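Local coordinates for leucine aminopeptidase (Fimbriiglobus ruber, PDB 7D1B), which probably works as a zinc-dependent glutaminyl cyclase of the M28 peptidase family, turning N-terminal glutamine into pyroglutamate, at residues A[112-117]-A[209-214]; A[266-271]-A[327-332]; A[288-291]-A[296-299]. All blocks are in the same frame, centred on the assembly; numbering follows the deposited sequence.

The three contacts illustrate how an alpha/beta enzyme builds helices around one mixed sheet. Along the chain contact 1 closes before the others begin, and contact 3 falls within the span between the two segments of contact 2. Contacts 1 and 3 have centres 13 Å apart and touch: helix 206-218 packs both on strand 108-117 and against helix 287-292, with Phe211 meeting Leu290. Contact 2, centred 24 Å from contact 1 across the chain's centre, joins the end of helix 253-266 to helix 320-336. Strand 297-300, outermost in the sheet, supplies contact 3 and precedes helix 320-336; contacts 2 and 3 lie 19 Å apart between centres, without touching. None includes a zinc ligand.

Contact 1: A[112-117]-A[209-214]; sequences NLIASW and EHFANG
Asn112 and Ile114 of strand 108-117 meet Phe211 and His210 where helix 206-218 packs over the mixed sheet of this M28-family fold. The axes of the two short segments approach to 10.4 Å with 60° between their directions, a usual spacing for a helix on a sheet. Phe211 bridges it from the helix: with CG anti to the backbone N (chi1 179°), the ring extends to Ile114. Ile114 CD1 reaches the ring edge in its plane, 3.8 Å from Phe211 CE1; Val182 and Gln95 also touch Phe211. Asn112 comes in nearer the root of the ring, its ND2 3.9 Å from Phe211 CB. The same ND2 lies at the edge of the imidazole, 4.1 Å from His210 CD2. The amide of Asn112 is turned 64° from the phenyl plane. Its real grip is elsewhere, for ND2 is hydrogen-bonded to Gln95 OE1 and to Gly207 O, while OD1 accepts from Asp185 N. His210 in turn stacks on Phe97. The chemistry is therefore divided: van der Waals contact joins the segments directly, while a buried amide with both polar atoms satisfied ties the strand to the beginning of the same helix through Gly207.

Contact 2: A[266-271]-A[327-332]; sequences VGAKSF and GNVLLG
Val266 closes helix 253-266 with its CA 7.0 Å from that of Val329 on helix 320-336, after which Gly267 takes a positive phi (81°) and a type I turn runs from Ala268 to Phe271, its Phe271 N to Ala268 O bond weak. The bend wraps three apolar side chains about one methyl. Val329 CG2 lies 3.7 Å from Val266 CG2, 3.7 Å from Ala268 CB and 3.7 Å from Phe271 CE1. With chi1 of Val329 at 171°, CG2 lies beside the backbone N and is turned to Val266 and Ala268, while CG1 meets Phe271 CZ at 3.9 Å. Valine and phenylalanine point at each other from opposite directions, the CG2 methyl approaching the ring obliquely. Replacing Phe271 by an alanine would probably open a gap beside both methyls of Val329 and leave Trp260 without its edge-to-face partner. The close contacts are all between apolar side chains; two buried polar groups nearby are satisfied, Ser270 OG by Gln322 NE2 of helix 320-336 and Asn328 OD1 by Phe47 N. Around it, Leu259 and Ala263 of helix 253-266 also pack on Val329, Leu242 of strand 242-244 touches Phe271, and Leu330 rests on Val230 and Leu232 of sheet strand 225-232.

Contact 3: A[288-291]-A[296-299]; sequences IALN and PAVD
Asn291 and Ala297 are joined by a pair of hydrogen bonds in which one side-chain amide serves both backbone polar atoms of one residue. The straighter bond runs from Asn291 ND2 to Ala297 O, 2.9 Å with an N-H...O angle of 161°, the acceptor close to the amide plane. In return Ala297 N donates to Asn291 OD1 at 3.0 Å; this bond is more bent (141°), with the donor 44° above the carbonyl plane. Two opposed bonds hold the amide against rotation, and a weak third from ND2 to His287 O ties it back to its own helix. While so bonded, the amide also lies against Pro296 CA and Ala297 CB. That methyl packs on Leu290 as well, Leu290 CB to Ala297 CB at 3.7 Å, with Leu290 reaching on to Phe211 and Ala229. Val298 packs on helix 253-266. Strand 297-300 is an outermost strand of the sheet, and the amide occupies the backbone N-H and C=O of Ala297, somewhat as a further strand might, while the flanking Pro296 and Val298 bond through their backbones to strand 225-232: a short helix doubling back, after a tight connection, onto the edge strand of an alpha/beta sheet.

Contact 1: A[112-117]-A[209-214]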
# COMPACT_ATOMS: atom_id res chain seq x y z
N ASN A 112 -2.84 -11.49 5.56
CA ASN A 112 -2.92 -10.59 4.41
C ASN A 112 -4.32 -10.68 3.83
O ASN A 112 -4.96 -11.74 3.86
CB ASN A 112 -1.94 -11.01 3.31
CG ASN A 112 -0.48 -10.92 3.71
OD1 ASN A 112 -0.08 -10.08 4.54
ND2 ASN A 112 0.34 -11.77 3.10
N LEU A 113 -4.82 -9.57 3.31
CA LEU A 113 -6.13 -9.55 2.66
C LEU A 113 -5.95 -9.26 1.18
O LEU A 113 -5.18 -8.38 0.81
CB LEU A 113 -7.02 -8.47 3.28
CG LEU A 113 -8.54 -8.54 3.34
CD1 LEU A 113 -8.99 -9.80 4.05
CD2 LEU A 113 -9.13 -7.32 4.04
N ILE A 114 -6.64 -10.00 0.33
CA ILE A 114 -6.58 -9.78 -1.11
C ILE A 114 -8.00 -9.54 -1.59
O ILE A 114 -8.87 -10.39 -1.39
CB ILE A 114 -5.95 -10.97 -1.85
CG1 ILE A 114 -4.55 -11.28 -1.30
CG2 ILE A 114 -5.92 -10.70 -3.36
CD1 ILE A 114 -4.03 -12.64 -1.71
N ALA A 115 -8.23 -8.41 -2.25
CA ALA A 115 -9.51 -8.10 -2.89
C ALA A 115 -9.26 -8.11 -4.39
O ALA A 115 -8.54 -7.26 -4.91
CB ALA A 115 -10.06 -6.76 -2.42
N SER A 116 -9.85 -9.09 -5.09
CA SER A 116 -9.52 -9.37 -6.48
C SER A 116 -10.63 -8.88 -7.39
O SER A 116 -11.82 -9.12 -7.14
CB SER A 116 -9.33 -10.87 -6.70
OG SER A 116 -8.17 -11.37 -6.10
N TRP A 117 -10.20 -8.28 -8.50
CA TRP A 117 -11.06 -7.78 -9.56
C TRP A 117 -10.63 -8.42 -10.88
O TRP A 117 -9.43 -8.55 -11.16
CB TRP A 117 -10.88 -6.25 -9.70
CG TRP A 117 -11.00 -5.47 -8.42
CD1 TRP A 117 -9.98 -5.06 -7.62
CD2 TRP A 117 -12.21 -5.04 -7.78
NE1 TRP A 117 -10.47 -4.37 -6.53
CE2 TRP A 117 -11.84 -4.34 -6.61
CE3 TRP A 117 -13.58 -5.16 -8.10
CZ2 TRP A 117 -12.78 -3.75 -5.75
CZ3 TRP A 117 -14.51 -4.58 -7.23
CH2 TRP A 117 -14.10 -3.88 -6.08
N GLU A 209 6.65 -10.65 2.54
CA GLU A 209 7.48 -11.84 2.35
C GLU A 209 6.61 -13.08 2.23
O GLU A 209 6.86 -13.93 1.36
CB GLU A 209 8.51 -11.96 3.46
CG GLU A 209 9.56 -10.89 3.30
CD GLU A 209 10.61 -10.85 4.39
OE1 GLU A 209 10.63 -11.75 5.25
OE2 GLU A 209 11.43 -9.90 4.38
N HIS A 210 5.57 -13.19 3.06
CA HIS A 210 4.68 -14.35 2.99
C HIS A 210 3.98 -14.41 1.64
O HIS A 210 3.92 -15.46 1.00
CB HIS A 210 3.65 -14.28 4.12
CG HIS A 210 2.73 -15.46 4.14
ND1 HIS A 210 3.08 -16.65 4.73
CD2 HIS A 210 1.48 -15.63 3.64
CE1 HIS A 210 2.09 -17.51 4.59
NE2 HIS A 210 1.11 -16.93 3.93
N PHE A 211 3.45 -13.27 1.19
CA PHE A 211 2.75 -13.22 -0.08
C PHE A 211 3.69 -13.59 -1.22
O PHE A 211 3.34 -14.39 -2.10
CB PHE A 211 2.21 -11.81 -0.28
CG PHE A 211 1.48 -11.62 -1.58
CD1 PHE A 211 0.13 -11.87 -1.68
CD2 PHE A 211 2.17 -11.22 -2.72
CE1 PHE A 211 -0.54 -11.72 -2.91
CE2 PHE A 211 1.52 -11.05 -3.95
CZ PHE A 211 0.16 -11.31 -4.03
N ALA A 212 4.89 -13.00 -1.23
CA ALA A 212 5.82 -13.24 -2.33
C ALA A 212 6.26 -14.70 -2.34
O ALA A 212 6.34 -15.31 -3.40
CB ALA A 212 7.02 -12.31 -2.21
N ASN A 213 6.56 -15.26 -1.17
CA ASN A 213 6.95 -16.67 -1.12
C ASN A 213 5.83 -17.57 -1.60
O ASN A 213 6.08 -18.57 -2.28
CB ASN A 213 7.34 -17.06 0.30
CG ASN A 213 8.67 -16.51 0.69
OD1 ASN A 213 9.49 -16.19 -0.16
ND2 ASN A 213 8.90 -16.40 1.99
N GLY A 214 4.58 -17.25 -1.24
CA GLY A 214 3.46 -18.06 -1.69
C GLY A 214 3.32 -18.03 -3.20
O GLY A 214 3.04 -19.05 -3.84

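Contact 2: A[266-271]-A[327-332]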
# COMPACT_ATOMS: atom_id res chain seq x y z
N VAL A 266 -2.32 12.97 -16.28
CA VAL A 266 -3.47 13.32 -15.46
C VAL A 266 -3.24 14.56 -14.62
O VAL A 266 -4.19 15.06 -14.03
CB VAL A 266 -4.03 12.14 -14.65
CG1 VAL A 266 -4.37 10.98 -15.60
CG2 VAL A 266 -3.04 11.73 -13.61
N GLY A 267 -2.03 15.11 -14.61
CA GLY A 267 -1.77 16.31 -13.83
C GLY A 267 -1.52 16.04 -12.36
O GLY A 267 -1.75 16.92 -11.53
N ALA A 268 -1.02 14.85 -12.01
CA ALA A 268 -0.70 14.53 -10.62
C ALA A 268 0.70 15.06 -10.34
O ALA A 268 1.71 14.40 -10.62
CB ALA A 268 -0.79 13.02 -10.42
N LYS A 269 0.76 16.28 -9.82
CA LYS A 269 2.02 17.01 -9.71
C LYS A 269 2.94 16.44 -8.64
O LYS A 269 4.13 16.76 -8.63
CB LYS A 269 1.74 18.48 -9.41
CG LYS A 269 0.89 19.20 -10.43
CD LYS A 269 1.70 19.40 -11.71
CE LYS A 269 0.90 19.99 -12.86
NZ LYS A 269 0.37 21.33 -12.54
N SER A 270 2.43 15.59 -7.75
CA SER A 270 3.30 15.00 -6.74
C SER A 270 4.32 14.03 -7.33
O SER A 270 5.34 13.78 -6.69
CB SER A 270 2.47 14.27 -5.68
OG SER A 270 1.73 13.19 -6.23
N PHE A 271 4.08 13.46 -8.51
CA PHE A 271 5.02 12.50 -9.10
C PHE A 271 6.13 13.28 -9.77
O PHE A 271 5.90 13.94 -10.80
CB PHE A 271 4.33 11.58 -10.11
CG PHE A 271 3.38 10.58 -9.48
CD1 PHE A 271 2.09 10.95 -9.08
CD2 PHE A 271 3.79 9.26 -9.28
CE1 PHE A 271 1.22 10.03 -8.52
CE2 PHE A 271 2.92 8.33 -8.70
CZ PHE A 271 1.64 8.73 -8.31
N GLY A 327 -4.94 7.91 -6.99
CA GLY A 327 -5.91 6.96 -7.49
C GLY A 327 -6.07 7.01 -9.00
O GLY A 327 -6.14 5.97 -9.66
N ASN A 328 -6.10 8.21 -9.57
CA ASN A 328 -6.22 8.33 -11.01
C ASN A 328 -4.98 7.83 -11.72
O ASN A 328 -5.09 7.25 -12.80
CB ASN A 328 -6.57 9.75 -11.38
CG ASN A 328 -8.07 10.00 -11.30
OD1 ASN A 328 -8.88 9.15 -11.72
ND2 ASN A 328 -8.44 11.16 -10.83
N VAL A 329 -3.80 8.02 -11.13
CA VAL A 329 -2.59 7.46 -11.74
C VAL A 329 -2.66 5.94 -11.75
O VAL A 329 -2.36 5.30 -12.77
CB VAL A 329 -1.33 7.99 -11.04
CG1 VAL A 329 -0.09 7.25 -11.51
CG2 VAL A 329 -1.21 9.48 -11.29
N LEU A 330 -3.08 5.34 -10.64
CA LEU A 330 -3.21 3.88 -10.60
C LEU A 330 -4.22 3.39 -11.63
O LEU A 330 -3.97 2.41 -12.34
CB LEU A 330 -3.66 3.43 -9.21
CG LEU A 330 -2.66 3.63 -8.09
CD1 LEU A 330 -3.33 3.39 -6.75
CD2 LEU A 330 -1.47 2.69 -8.27
N LEU A 331 -5.38 4.06 -11.73
CA LEU A 331 -6.38 3.61 -12.70
C LEU A 331 -5.89 3.80 -14.13
O LEU A 331 -6.19 2.98 -15.01
CB LEU A 331 -7.70 4.34 -12.47
CG LEU A 331 -8.42 3.98 -11.18
CD1 LEU A 331 -9.70 4.80 -11.07
CD2 LEU A 331 -8.71 2.48 -11.11
N GLY A 332 -5.12 4.87 -14.39
CA GLY A 332 -4.58 5.03 -15.74
C GLY A 332 -3.58 3.95 -16.08
O GLY A 332 -3.61 3.39 -17.18

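Contact 3: A[288-291]-A[296-299]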
# COMPACT_ATOMS: atom_id res chain seq x y z
N ILE A 288 10.09 -4.85 -1.77
CA ILE A 288 11.33 -5.62 -1.94
C ILE A 288 11.02 -7.09 -2.17
O ILE A 288 11.55 -7.71 -3.09
CB ILE A 288 12.23 -5.43 -0.71
CG1 ILE A 288 12.58 -3.95 -0.51
CG2 ILE A 288 13.48 -6.33 -0.81
CD1 ILE A 288 13.44 -3.37 -1.60
N ALA A 289 10.14 -7.67 -1.35
CA ALA A 289 9.86 -9.09 -1.49
C ALA A 289 9.22 -9.37 -2.84
O ALA A 289 9.47 -10.42 -3.45
CB ALA A 289 8.94 -9.56 -0.38
N LEU A 290 8.39 -8.44 -3.34
CA LEU A 290 7.75 -8.62 -4.64
C LEU A 290 8.78 -8.62 -5.76
O LEU A 290 8.79 -9.52 -6.61
CB LEU A 290 6.68 -7.54 -4.86
CG LEU A 290 5.59 -7.45 -3.80
CD1 LEU A 290 4.63 -6.33 -4.15
CD2 LEU A 290 4.84 -8.75 -3.69
N ASN A 291 9.69 -7.63 -5.75
CA ASN A 291 10.76 -7.62 -6.75
C ASN A 291 11.59 -8.89 -6.69
O ASN A 291 11.95 -9.46 -7.74
CB ASN A 291 11.66 -6.39 -6.56
CG ASN A 291 11.05 -5.13 -7.16
OD1 ASN A 291 10.84 -5.04 -8.38
ND2 ASN A 291 10.78 -4.14 -6.32
N PRO A 296 7.92 -6.97 -10.99
CA PRO A 296 8.38 -5.57 -10.95
C PRO A 296 7.48 -4.78 -10.03
O PRO A 296 6.26 -4.80 -10.17
CB PRO A 296 8.25 -5.12 -12.41
CG PRO A 296 8.27 -6.40 -13.24
CD PRO A 296 7.59 -7.42 -12.36
N ALA A 297 8.08 -4.09 -9.05
CA ALA A 297 7.30 -3.46 -8.00
C ALA A 297 7.89 -2.11 -7.63
O ALA A 297 9.09 -1.99 -7.32
CB ALA A 297 7.19 -4.35 -6.76
N VAL A 298 7.03 -1.09 -7.64
CA VAL A 298 7.42 0.30 -7.39
C VAL A 298 6.78 0.76 -6.09
O VAL A 298 5.58 0.54 -5.87
CB VAL A 298 6.97 1.19 -8.56
CG1 VAL A 298 7.10 2.67 -8.22
CG2 VAL A 298 7.72 0.81 -9.81
N ASP A 299 7.56 1.48 -5.29
CA ASP A 299 7.08 2.13 -4.07
C ASP A 299 6.74 3.57 -4.40
O ASP A 299 7.61 4.35 -4.80
CB ASP A 299 8.17 2.05 -2.99
CG ASP A 299 7.65 2.29 -1.59
OD1 ASP A 299 6.45 2.58 -1.39
OD2 ASP A 299 8.50 2.16 -0.67